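Local coordinates for protein glutathione s-transferase I (Zea mays, PDB 1AXD) that conjugates glutathione to electrophilic compounds, detoxifying herbicides in maize, at residues Leu21-Ser26 and Met197-Val202; Asn13-Ala18 and His167-Leu172; Cys152-Leu155 and Phe159-Leu162. One frame throughout, in Å; residues are numbered along the deposited sequence.

Interaction 1: residues Leu21-Ser26 and Met197-Val202; sequences LEEAGS and MERPSV
Glu-22 and Glu-23, on the last turn of helix 14-24, meet Arg-199 and Ser-201 at the start of helix 200-208, across the domain interface of the glutathione S-transferase fold: the first helix of the thioredoxin-like domain docks on the C-terminal helical domain. The centre of the contact is a bidentate salt bridge. Glu-23 extends its CG anti to the backbone N (chi1 -172°), then bends at chi2, which carries the carboxylate across to the arginine. Arg-199 takes it side-on with two nitrogens, NE reaching Glu-23 OE1 at 3.0 Å in a nearly straight bond (175°) and NH2 reaching Glu-23 OE2 at 2.8 Å. Both oxygens lie close to the guanidinium plane, yet the carboxylate is twisted 46° from it, and neither nitrogen lies in the carboxylate plane. Ser-201 OG donates to Glu-23 OE1 at 2.8 Å from the anti side, on the opposite face from Arg-199 NE, and a water adds a third donor to that oxygen. The same water accepts from Ser-201 N, in the first turn of the helix for which Arg-199 is the N-cap residue; this helix start, together with the guanidinium, probably favours the carboxylate charge. Lys-79 offers Glu-23 OE2 a second, long and weak ion pair. Helix 14-24 ends here in a Schellman motif: Ser-26 N bonds to Leu-21 O, Gly-25 has positive phi, and the accompanying bond from Gly-25 N to Glu-22 O is weak. Glu-22 sends its carboxylate to Tyr-28 OH and contributes only its aliphatic base across the interface, where its CB packs 3.7 Å from Ser-201 CB.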
ATOM      1  N   LEU A  21      -9.187   7.119 -13.596  1.00 21.59           N
ATOM      2  CA  LEU A  21     -10.532   7.521 -13.958  1.00 21.16           C
ATOM      3  C   LEU A  21     -10.576   7.829 -15.415  1.00 26.91           C
ATOM      4  O   LEU A  21     -11.519   7.438 -16.085  1.00 26.93           O
ATOM      5  CB  LEU A  21     -10.949   8.718 -13.111  1.00 22.06           C
ATOM      6  CG  LEU A  21     -11.201   8.394 -11.622  1.00 22.73           C
ATOM      7  CD1 LEU A  21     -11.073   9.650 -10.739  1.00 23.14           C
ATOM      8  CD2 LEU A  21     -12.584   7.765 -11.434  1.00 15.18           C
ATOM      9  N   GLU A  22      -9.529   8.471 -15.922  1.00 31.58           N
ATOM     10  CA  GLU A  22      -9.436   8.815 -17.338  1.00 31.97           C
ATOM     11  C   GLU A  22      -9.318   7.584 -18.205  1.00 34.38           C
ATOM     12  O   GLU A  22      -9.851   7.569 -19.299  1.00 40.31           O
ATOM     13  CB  GLU A  22      -8.223   9.720 -17.589  1.00 28.89           C
ATOM     14  CG  GLU A  22      -8.348  11.139 -17.044  1.00 35.23           C
ATOM     15  CD  GLU A  22      -9.424  11.963 -17.740  1.00 38.53           C
ATOM     16  OE1 GLU A  22      -9.820  11.605 -18.865  1.00 45.04           O
ATOM     17  OE2 GLU A  22      -9.867  12.986 -17.173  1.00 38.85           O
ATOM     18  N   GLU A  23      -8.607   6.572 -17.724  1.00 35.96           N
ATOM     19  CA  GLU A  23      -8.391   5.337 -18.464  1.00 35.56           C
ATOM     20  C   GLU A  23      -9.617   4.437 -18.451  1.00 37.13           C
ATOM     21  O   GLU A  23      -9.908   3.799 -19.453  1.00 38.33           O
ATOM     22  CB  GLU A  23      -7.171   4.612 -17.886  1.00 32.06           C
ATOM     23  CG  GLU A  23      -6.705   3.401 -18.672  1.00 41.04           C
ATOM     24  CD  GLU A  23      -6.128   3.740 -20.044  1.00 43.10           C
ATOM     25  OE1 GLU A  23      -5.254   4.629 -20.138  1.00 44.89           O
ATOM     26  OE2 GLU A  23      -6.535   3.091 -21.029  1.00 45.30           O
ATOM     27  N   ALA A  24     -10.319   4.372 -17.326  1.00 37.53           N
ATOM     28  CA  ALA A  24     -11.517   3.540 -17.233  1.00 38.17           C
ATOM     29  C   ALA A  24     -12.643   4.207 -17.960  1.00 36.42           C
ATOM     30  O   ALA A  24     -13.654   3.574 -18.205  1.00 36.66           O
ATOM     31  CB  ALA A  24     -11.885   3.284 -15.747  1.00 32.76           C
ATOM     32  N   GLY A  25     -12.464   5.482 -18.298  1.00 36.09           N
ATOM     33  CA  GLY A  25     -13.497   6.222 -18.994  1.00 36.47           C
ATOM     34  C   GLY A  25     -14.647   6.538 -18.063  1.00 39.53           C
ATOM     35  O   GLY A  25     -15.799   6.336 -18.413  1.00 39.77           O
ATOM     36  N   SER A  26     -14.319   7.041 -16.875  1.00 40.46           N
ATOM     37  CA  SER A  26     -15.317   7.387 -15.868  1.00 38.37           C
ATOM     38  C   SER A  26     -15.851   8.786 -15.993  1.00 41.22           C
ATOM     39  O   SER A  26     -15.176   9.653 -16.542  1.00 43.33           O
ATOM     40  CB  SER A  26     -14.729   7.211 -14.474  1.00 30.33           C
ATOM     41  OG  SER A  26     -14.261   5.895 -14.291  1.00 33.31           O
ATOM     42  N   MET A 197       3.207   7.321 -22.122  1.00 32.24           N
ATOM     43  CA  MET A 197       3.064   8.739 -22.407  1.00 34.90           C
ATOM     44  C   MET A 197       2.256   9.046 -23.633  1.00 40.56           C
ATOM     45  O   MET A 197       1.832  10.183 -23.802  1.00 41.86           O
ATOM     46  CB  MET A 197       4.428   9.394 -22.488  1.00 33.74           C
ATOM     47  CG  MET A 197       4.713  10.300 -21.332  1.00 40.62           C
ATOM     48  SD  MET A 197       6.391  10.916 -21.406  1.00 52.89           S
ATOM     49  CE  MET A 197       6.177  12.430 -22.317  1.00 52.15           C
ATOM     50  N   GLU A 198       2.038   8.052 -24.484  1.00 44.43           N
ATOM     51  CA  GLU A 198       1.242   8.244 -25.688  1.00 47.16           C
ATOM     52  C   GLU A 198      -0.234   8.231 -25.370  1.00 45.31           C
ATOM     53  O   GLU A 198      -0.998   8.921 -26.030  1.00 48.02           O
ATOM     54  CB  GLU A 198       1.527   7.133 -26.695  1.00 52.78           C
ATOM     55  CG  GLU A 198       2.972   7.036 -27.142  1.00 62.01           C
ATOM     56  CD  GLU A 198       3.196   5.950 -28.187  1.00 66.89           C
ATOM     57  OE1 GLU A 198       2.279   5.129 -28.431  1.00 68.08           O
ATOM     58  OE2 GLU A 198       4.304   5.918 -28.765  1.00 73.71           O
ATOM     59  N   ARG A 199      -0.630   7.455 -24.366  1.00 41.26           N
ATOM     60  CA  ARG A 199      -2.036   7.327 -24.001  1.00 39.35           C
ATOM     61  C   ARG A 199      -2.709   8.630 -23.699  1.00 39.20           C
ATOM     62  O   ARG A 199      -2.157   9.446 -22.977  1.00 41.24           O
ATOM     63  CB  ARG A 199      -2.203   6.384 -22.807  1.00 39.12           C
ATOM     64  CG  ARG A 199      -1.403   5.100 -22.883  1.00 39.04           C
ATOM     65  CD  ARG A 199      -1.786   4.159 -21.754  1.00 40.68           C
ATOM     66  NE  ARG A 199      -3.129   3.621 -21.948  1.00 42.94           N
ATOM     67  CZ  ARG A 199      -3.432   2.669 -22.826  1.00 43.37           C
ATOM     68  NH1 ARG A 199      -2.487   2.138 -23.593  1.00 45.39           N
ATOM     69  NH2 ARG A 199      -4.684   2.258 -22.953  1.00 42.65           N
ATOM     70  N   PRO A 200      -3.912   8.850 -24.249  1.00 36.47           N
ATOM     71  CA  PRO A 200      -4.685  10.073 -24.035  1.00 36.40           C
ATOM     72  C   PRO A 200      -4.937  10.347 -22.579  1.00 36.62           C
ATOM     73  O   PRO A 200      -4.870  11.498 -22.176  1.00 39.83           O
ATOM     74  CB  PRO A 200      -5.977   9.782 -24.787  1.00 36.50           C
ATOM     75  CG  PRO A 200      -5.486   8.989 -25.951  1.00 38.59           C
ATOM     76  CD  PRO A 200      -4.542   8.015 -25.285  1.00 38.34           C
ATOM     77  N   SER A 201      -5.202   9.309 -21.788  1.00 34.69           N
ATOM     78  CA  SER A 201      -5.449   9.475 -20.356  1.00 32.64           C
ATOM     79  C   SER A 201      -4.277  10.149 -19.697  1.00 31.69           C
ATOM     80  O   SER A 201      -4.472  11.047 -18.893  1.00 28.93           O
ATOM     81  CB  SER A 201      -5.673   8.115 -19.715  1.00 32.08           C
ATOM     82  OG  SER A 201      -4.545   7.281 -19.916  1.00 31.04           O
ATOM     83  N   VAL A 202      -3.070   9.718 -20.059  1.00 31.71           N
ATOM     84  CA  VAL A 202      -1.822  10.256 -19.523  1.00 33.71           C
ATOM     85  C   VAL A 202      -1.597  11.688 -19.967  1.00 35.36           C
ATOM     86  O   VAL A 202      -1.171  12.508 -19.164  1.00 32.47           O
ATOM     87  CB  VAL A 202      -0.629   9.378 -19.965  1.00 32.88           C
ATOM     88  CG1 VAL A 202       0.698   9.946 -19.444  1.00 33.27           C
ATOM     89  CG2 VAL A 202      -0.836   7.928 -19.470  1.00 32.67           C
TER
HETATM   90  O   HOH W   1      -5.951   6.263 -22.566  1.00 29.14           O

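Interaction 2: residues Asn13-Ala18 and His167-Leu172; sequences NLTRCA and HVSVTL
Thr-15 OG1 and Ser-169 OG each sit between the backbone N and the carbonyl carbon of their own residue (chi1 53° and 62°), and both hydroxyls face the loop before helix 14-24: Thr-15 OG1 bonds to Ser-11 O within its own domain, Ser-169 OG to Trp-12 O across the interface. Thr-15 OG1 lies against Ser-169 CB at 3.2 Å, and Ser-169 CB fits 3.7 Å from Arg-16 N. Ser-169 OG itself lies 3.6 Å from Arg-16 CB. This buried seam joins helix 14-24 of the thioredoxin-like domain to helix 168-174 of the all-helical domain; the axes of segments 14-18 and 168-172 approach to 8.7 Å, their N-to-C directions 121° from each other. The backbones are nearest at Arg-16 and Ser-169, CA to CA 5.3 Å. Arg-16 stays extended up to chi3, where it bends, and the edge of its guanidinium, through NH2, meets Val-170 CG1 at 3.8 Å. Water 2 bridges the helices by accepting from Arg-16 NE and Val-170 N, each at 3.1 Å. Around the guanidinium, Ser-67 makes a weak hydrogen bond to NH1, and Glu-101 of helix 88-122 forms a long, weak ion pair with NE.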
ATOM      1  N   ASN A  13      -1.068  12.658  -5.788  1.00 27.01           N
ATOM      2  CA  ASN A  13      -1.886  11.574  -5.264  1.00 21.90           C
ATOM      3  C   ASN A  13      -3.239  11.635  -5.871  1.00 19.85           C
ATOM      4  O   ASN A  13      -3.835  10.605  -6.121  1.00 23.35           O
ATOM      5  CB  ASN A  13      -1.959  11.620  -3.740  1.00 23.13           C
ATOM      6  CG  ASN A  13      -0.674  11.148  -3.091  1.00 25.46           C
ATOM      7  OD1 ASN A  13       0.031  11.922  -2.481  1.00 32.49           O
ATOM      8  ND2 ASN A  13      -0.345   9.881  -3.269  1.00 23.27           N
ATOM      9  N   LEU A  14      -3.707  12.833  -6.179  1.00 20.35           N
ATOM     10  CA  LEU A  14      -5.012  13.005  -6.798  1.00 22.13           C
ATOM     11  C   LEU A  14      -4.908  12.722  -8.245  1.00 24.28           C
ATOM     12  O   LEU A  14      -5.888  12.286  -8.846  1.00 28.77           O
ATOM     13  CB  LEU A  14      -5.503  14.430  -6.613  1.00 22.92           C
ATOM     14  CG  LEU A  14      -4.983  15.076  -5.347  1.00 29.07           C
ATOM     15  CD1 LEU A  14      -5.521  16.460  -5.252  1.00 41.65           C
ATOM     16  CD2 LEU A  14      -5.400  14.298  -4.133  1.00 35.31           C
ATOM     17  N   THR A  15      -3.748  13.000  -8.836  1.00 24.42           N
ATOM     18  CA  THR A  15      -3.572  12.734 -10.251  1.00 22.28           C
ATOM     19  C   THR A  15      -3.360  11.264 -10.483  1.00 17.76           C
ATOM     20  O   THR A  15      -3.519  10.810 -11.593  1.00 21.69           O
ATOM     21  CB  THR A  15      -2.494  13.640 -10.894  1.00 22.43           C
ATOM     22  OG1 THR A  15      -1.265  13.556 -10.162  1.00 34.00           O
ATOM     23  CG2 THR A  15      -2.972  15.097 -10.864  1.00 22.72           C
ATOM     24  N   ARG A  16      -3.066  10.506  -9.438  1.00 17.95           N
ATOM     25  CA  ARG A  16      -2.931   9.059  -9.590  1.00 20.25           C
ATOM     26  C   ARG A  16      -4.363   8.572  -9.851  1.00 21.34           C
ATOM     27  O   ARG A  16      -4.571   7.750 -10.723  1.00 22.09           O
ATOM     28  CB  ARG A  16      -2.356   8.422  -8.310  1.00 15.98           C
ATOM     29  CG  ARG A  16      -2.064   6.930  -8.437  1.00 19.79           C
ATOM     30  CD  ARG A  16      -1.295   6.364  -7.256  1.00 16.76           C
ATOM     31  NE  ARG A  16       0.015   6.987  -7.055  1.00 22.36           N
ATOM     32  CZ  ARG A  16       0.360   7.664  -5.961  1.00 23.28           C
ATOM     33  NH1 ARG A  16      -0.503   7.813  -4.969  1.00 26.02           N
ATOM     34  NH2 ARG A  16       1.572   8.176  -5.843  1.00 26.73           N
ATOM     35  N   CYS A  17      -5.330   9.150  -9.140  1.00 23.05           N
ATOM     36  CA  CYS A  17      -6.743   8.823  -9.285  1.00 20.24           C
ATOM     37  C   CYS A  17      -7.241   9.291 -10.612  1.00 22.41           C
ATOM     38  O   CYS A  17      -8.016   8.582 -11.234  1.00 27.52           O
ATOM     39  CB  CYS A  17      -7.564   9.514  -8.196  1.00 17.36           C
ATOM     40  SG  CYS A  17      -7.081   9.121  -6.526  1.00 24.35           S
ATOM     41  N   ALA A  18      -6.850  10.498 -11.028  1.00 20.10           N
ATOM     42  CA  ALA A  18      -7.284  11.047 -12.313  1.00 16.14           C
ATOM     43  C   ALA A  18      -6.823  10.195 -13.435  1.00 19.26           C
ATOM     44  O   ALA A  18      -7.549  10.050 -14.397  1.00 27.77           O
ATOM     45  CB  ALA A  18      -6.804  12.498 -12.474  1.00 18.45           C
ATOM     46  N   HIS A 167       1.896   4.458 -11.731  1.00 19.08           N
ATOM     47  CA  HIS A 167       3.235   5.064 -11.740  1.00 14.89           C
ATOM     48  C   HIS A 167       3.288   6.370 -12.501  1.00 17.06           C
ATOM     49  O   HIS A 167       4.295   7.039 -12.429  1.00 18.13           O
ATOM     50  CB  HIS A 167       4.236   4.150 -12.450  1.00 12.00           C
ATOM     51  CG  HIS A 167       4.617   2.917 -11.693  1.00 13.65           C
ATOM     52  ND1 HIS A 167       3.919   1.732 -11.793  1.00 14.37           N
ATOM     53  CD2 HIS A 167       5.681   2.658 -10.897  1.00 13.19           C
ATOM     54  CE1 HIS A 167       4.535   0.797 -11.091  1.00 13.40           C
ATOM     55  NE2 HIS A 167       5.608   1.333 -10.538  1.00 16.84           N
ATOM     56  N   VAL A 168       2.248   6.746 -13.239  1.00 15.87           N
ATOM     57  CA  VAL A 168       2.370   7.957 -14.022  1.00 17.64           C
ATOM     58  C   VAL A 168       2.478   9.258 -13.314  1.00 21.28           C
ATOM     59  O   VAL A 168       3.445   9.961 -13.570  1.00 23.34           O
ATOM     60  CB  VAL A 168       1.377   8.030 -15.239  1.00 18.90           C
ATOM     61  CG1 VAL A 168       1.219   6.655 -15.899  1.00 13.85           C
ATOM     62  CG2 VAL A 168       0.049   8.630 -14.858  1.00 18.49           C
ATOM     63  N   SER A 169       1.566   9.564 -12.383  1.00 23.14           N
ATOM     64  CA  SER A 169       1.575  10.849 -11.665  1.00 21.67           C
ATOM     65  C   SER A 169       2.909  11.242 -11.047  1.00 23.35           C
ATOM     66  O   SER A 169       3.254  12.413 -11.095  1.00 25.05           O
ATOM     67  CB  SER A 169       0.459  10.917 -10.621  1.00 16.10           C
ATOM     68  OG  SER A 169       0.634   9.922  -9.634  1.00 19.17           O
ATOM     69  N   VAL A 170       3.632  10.306 -10.437  1.00 20.59           N
ATOM     70  CA  VAL A 170       4.938  10.647  -9.882  1.00 20.15           C
ATOM     71  C   VAL A 170       5.983  10.712 -10.959  1.00 21.11           C
ATOM     72  O   VAL A 170       6.874  11.546 -10.865  1.00 26.39           O
ATOM     73  CB  VAL A 170       5.436   9.655  -8.804  1.00 15.73           C
ATOM     74  CG1 VAL A 170       4.612   9.803  -7.525  1.00 26.03           C
ATOM     75  CG2 VAL A 170       5.403   8.223  -9.326  1.00 13.08           C
ATOM     76  N   THR A 171       5.887   9.855 -11.976  1.00 20.66           N
ATOM     77  CA  THR A 171       6.877   9.843 -13.043  1.00 23.02           C
ATOM     78  C   THR A 171       6.769  11.037 -13.913  1.00 21.23           C
ATOM     79  O   THR A 171       7.781  11.525 -14.371  1.00 20.08           O
ATOM     80  CB  THR A 171       6.836   8.548 -13.858  1.00 23.76           C
ATOM     81  OG1 THR A 171       6.875   7.440 -12.957  1.00 24.74           O
ATOM     82  CG2 THR A 171       8.078   8.439 -14.760  1.00 22.53           C
ATOM     83  N   LEU A 172       5.564  11.550 -14.112  1.00 22.74           N
ATOM     84  CA  LEU A 172       5.396  12.756 -14.914  1.00 27.15           C
ATOM     85  C   LEU A 172       6.138  13.866 -14.228  1.00 29.76           C
ATOM     86  O   LEU A 172       6.797  14.645 -14.900  1.00 35.00           O
ATOM     87  CB  LEU A 172       3.920  13.129 -15.049  1.00 27.83           C
ATOM     88  CG  LEU A 172       3.197  12.495 -16.230  1.00 30.20           C
ATOM     89  CD1 LEU A 172       1.714  12.916 -16.247  1.00 30.38           C
ATOM     90  CD2 LEU A 172       3.899  12.946 -17.510  1.00 28.23           C
TER
HETATM   91  O   HOH W   2       2.002   7.916  -9.312  1.00 43.74           O

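Interaction 3: residues Cys152-Leu155 and Phe159-Leu162; sequences CKYL and FLSL
Tyr-154 lays its ring against the backbone of Phe-159 and Leu-160, in the loop between helix 128-151 and helix 162-165. Its CG stands anti to the carbonyl carbon, beside the backbone N (chi1 -68°), and this turns the ring over the facing limb of the loop. Leu-160 CA lies over one ring face, 4.0 Å above the plane and over its centre. At the root of the side chain, Tyr-154 CB approaches Phe-159 O at 3.2 Å, and Tyr-154 CD2 lies 3.4 Å from Phe-159 C. Leu-160 has CG anti to its backbone N (chi1 -179°), which swings its branch obliquely across the tyrosine, CD1 3.6 Å from Tyr-154 CE1. No hydrogen bond spans the two segments; a bond from Lys-153 N to Asp-158 OD1 ties the loop together instead. Phe-159 takes part through its carbonyl, while its CB is directed away and its ring makes a cation-pi contact with Arg-84. Ser-161 is the N-cap of helix 162-165: Asp-164 OD2 accepts from Ser-161 N, the return bond of a capping box, and Ser-161 OG bonds weakly to Ala-163 N, consistent with the N-capping box known here in glutathione S-transferases. Tyr-154 touches Trp-192 and Leu-160 touches Leu-196, both on helix 187-198, while Leu-155 reaches Trp-97 of helix 88-122.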
ATOM      1  N   CYS A 152       8.643  -8.884 -19.827  1.00 28.67           N
ATOM      2  CA  CYS A 152       7.230  -8.592 -20.011  1.00 24.50           C
ATOM      3  C   CYS A 152       6.990  -7.309 -20.722  1.00 23.54           C
ATOM      4  O   CYS A 152       7.840  -6.440 -20.693  1.00 28.53           O
ATOM      5  CB  CYS A 152       6.527  -8.582 -18.659  1.00 25.83           C
ATOM      6  SG  CYS A 152       6.265 -10.228 -17.984  1.00 36.74           S
ATOM      7  N   LYS A 153       5.853  -7.178 -21.386  1.00 21.40           N
ATOM      8  CA  LYS A 153       5.554  -5.951 -22.094  1.00 25.34           C
ATOM      9  C   LYS A 153       5.300  -4.887 -21.075  1.00 27.47           C
ATOM     10  O   LYS A 153       5.733  -3.763 -21.252  1.00 27.96           O
ATOM     11  CB  LYS A 153       4.327  -6.132 -22.983  1.00 29.62           C
ATOM     12  CG  LYS A 153       4.215  -5.068 -24.054  1.00 38.74           C
ATOM     13  CD  LYS A 153       2.974  -5.249 -24.895  1.00 49.50           C
ATOM     14  CE  LYS A 153       2.915  -4.205 -26.004  1.00 55.35           C
ATOM     15  NZ  LYS A 153       1.674  -4.334 -26.817  1.00 59.14           N
ATOM     16  N   TYR A 154       4.596  -5.254 -20.012  1.00 28.71           N
ATOM     17  CA  TYR A 154       4.265  -4.351 -18.928  1.00 27.19           C
ATOM     18  C   TYR A 154       4.665  -4.956 -17.579  1.00 29.35           C
ATOM     19  O   TYR A 154       5.265  -6.024 -17.554  1.00 30.55           O
ATOM     20  CB  TYR A 154       2.774  -4.054 -18.959  1.00 25.81           C
ATOM     21  CG  TYR A 154       2.337  -3.242 -20.152  1.00 27.84           C
ATOM     22  CD1 TYR A 154       2.428  -1.847 -20.134  1.00 26.10           C
ATOM     23  CD2 TYR A 154       1.788  -3.859 -21.279  1.00 27.03           C
ATOM     24  CE1 TYR A 154       1.979  -1.081 -21.193  1.00 26.07           C
ATOM     25  CE2 TYR A 154       1.331  -3.099 -22.360  1.00 28.37           C
ATOM     26  CZ  TYR A 154       1.429  -1.707 -22.307  1.00 30.99           C
ATOM     27  OH  TYR A 154       0.977  -0.930 -23.352  1.00 30.15           O
ATOM     28  N   LEU A 155       4.319  -4.288 -16.480  1.00 28.63           N
ATOM     29  CA  LEU A 155       4.667  -4.757 -15.139  1.00 24.92           C
ATOM     30  C   LEU A 155       3.974  -6.044 -14.691  1.00 27.14           C
ATOM     31  O   LEU A 155       4.649  -6.953 -14.245  1.00 27.26           O
ATOM     32  CB  LEU A 155       4.416  -3.642 -14.121  1.00 16.48           C
ATOM     33  CG  LEU A 155       5.572  -2.790 -13.593  1.00 11.96           C
ATOM     34  CD1 LEU A 155       6.892  -3.027 -14.350  1.00  9.09           C
ATOM     35  CD2 LEU A 155       5.150  -1.336 -13.643  1.00  5.41           C
ATOM     36  N   PHE A 159       0.141  -7.301 -20.475  1.00 35.68           N
ATOM     37  CA  PHE A 159      -1.053  -6.469 -20.610  1.00 31.99           C
ATOM     38  C   PHE A 159      -0.951  -5.247 -19.728  1.00 30.25           C
ATOM     39  O   PHE A 159      -0.212  -5.278 -18.751  1.00 31.87           O
ATOM     40  CB  PHE A 159      -2.274  -7.301 -20.195  1.00 30.39           C
ATOM     41  CG  PHE A 159      -2.056  -8.073 -18.920  1.00 30.27           C
ATOM     42  CD1 PHE A 159      -2.221  -7.463 -17.682  1.00 31.15           C
ATOM     43  CD2 PHE A 159      -1.600  -9.378 -18.958  1.00 28.07           C
ATOM     44  CE1 PHE A 159      -1.922  -8.140 -16.502  1.00 31.21           C
ATOM     45  CE2 PHE A 159      -1.302 -10.059 -17.785  1.00 32.23           C
ATOM     46  CZ  PHE A 159      -1.462  -9.438 -16.555  1.00 28.24           C
ATOM     47  N   LEU A 160      -1.644  -4.169 -20.086  1.00 25.34           N
ATOM     48  CA  LEU A 160      -1.640  -2.959 -19.269  1.00 24.95           C
ATOM     49  C   LEU A 160      -2.541  -3.248 -18.102  1.00 24.46           C
ATOM     50  O   LEU A 160      -3.507  -3.977 -18.264  1.00 23.03           O
ATOM     51  CB  LEU A 160      -2.192  -1.756 -20.046  1.00 20.67           C
ATOM     52  CG  LEU A 160      -2.232  -0.388 -19.351  1.00 16.53           C
ATOM     53  CD1 LEU A 160      -0.841   0.246 -19.335  1.00 16.49           C
ATOM     54  CD2 LEU A 160      -3.187   0.541 -20.105  1.00 19.23           C
ATOM     55  N   SER A 161      -2.225  -2.689 -16.939  1.00 24.27           N
ATOM     56  CA  SER A 161      -3.024  -2.888 -15.738  1.00 19.27           C
ATOM     57  C   SER A 161      -2.868  -1.691 -14.837  1.00 21.29           C
ATOM     58  O   SER A 161      -2.136  -0.761 -15.183  1.00 19.65           O
ATOM     59  CB  SER A 161      -2.556  -4.145 -15.015  1.00 17.36           C
ATOM     60  OG  SER A 161      -1.214  -3.998 -14.575  1.00 20.80           O
ATOM     61  N   LEU A 162      -3.533  -1.719 -13.683  1.00 22.83           N
ATOM     62  CA  LEU A 162      -3.461  -0.634 -12.706  1.00 15.72           C
ATOM     63  C   LEU A 162      -2.070  -0.468 -12.195  1.00 13.47           C
ATOM     64  O   LEU A 162      -1.717   0.619 -11.767  1.00 18.88           O
ATOM     65  CB  LEU A 162      -4.406  -0.902 -11.538  1.00 19.64           C
ATOM     66  CG  LEU A 162      -5.570   0.064 -11.411  1.00 17.59           C
ATOM     67  CD1 LEU A 162      -6.248  -0.172 -10.071  1.00 20.32           C
ATOM     68  CD2 LEU A 162      -5.043   1.490 -11.474  1.00 12.50           C
TER

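Overall arrangement
Interactions 1 and 2 both fasten helix 14-24 to the helical domain, at its C-terminal and N-terminal parts respectively, with centres 11 Å apart. Interaction 2 is buried near the middle of the chain and joins hydroxyl side chains, an arginine and a valine through packing and a shared water; interaction 1, only partly buried, uses a charged pair reinforced by a serine. Interaction 3 lies at the surface, wholly within the helical domain, and is a local aromatic-on-backbone contact nested inside the loops closed by the other two. All three touch: Leu-160 CD2 packs 3.5 Å from Arg-199 CZ, Leu-155 CD2 3.4 Å from His-167 CE1, and Leu-172 CD1 4.1 Å from Val-202 O.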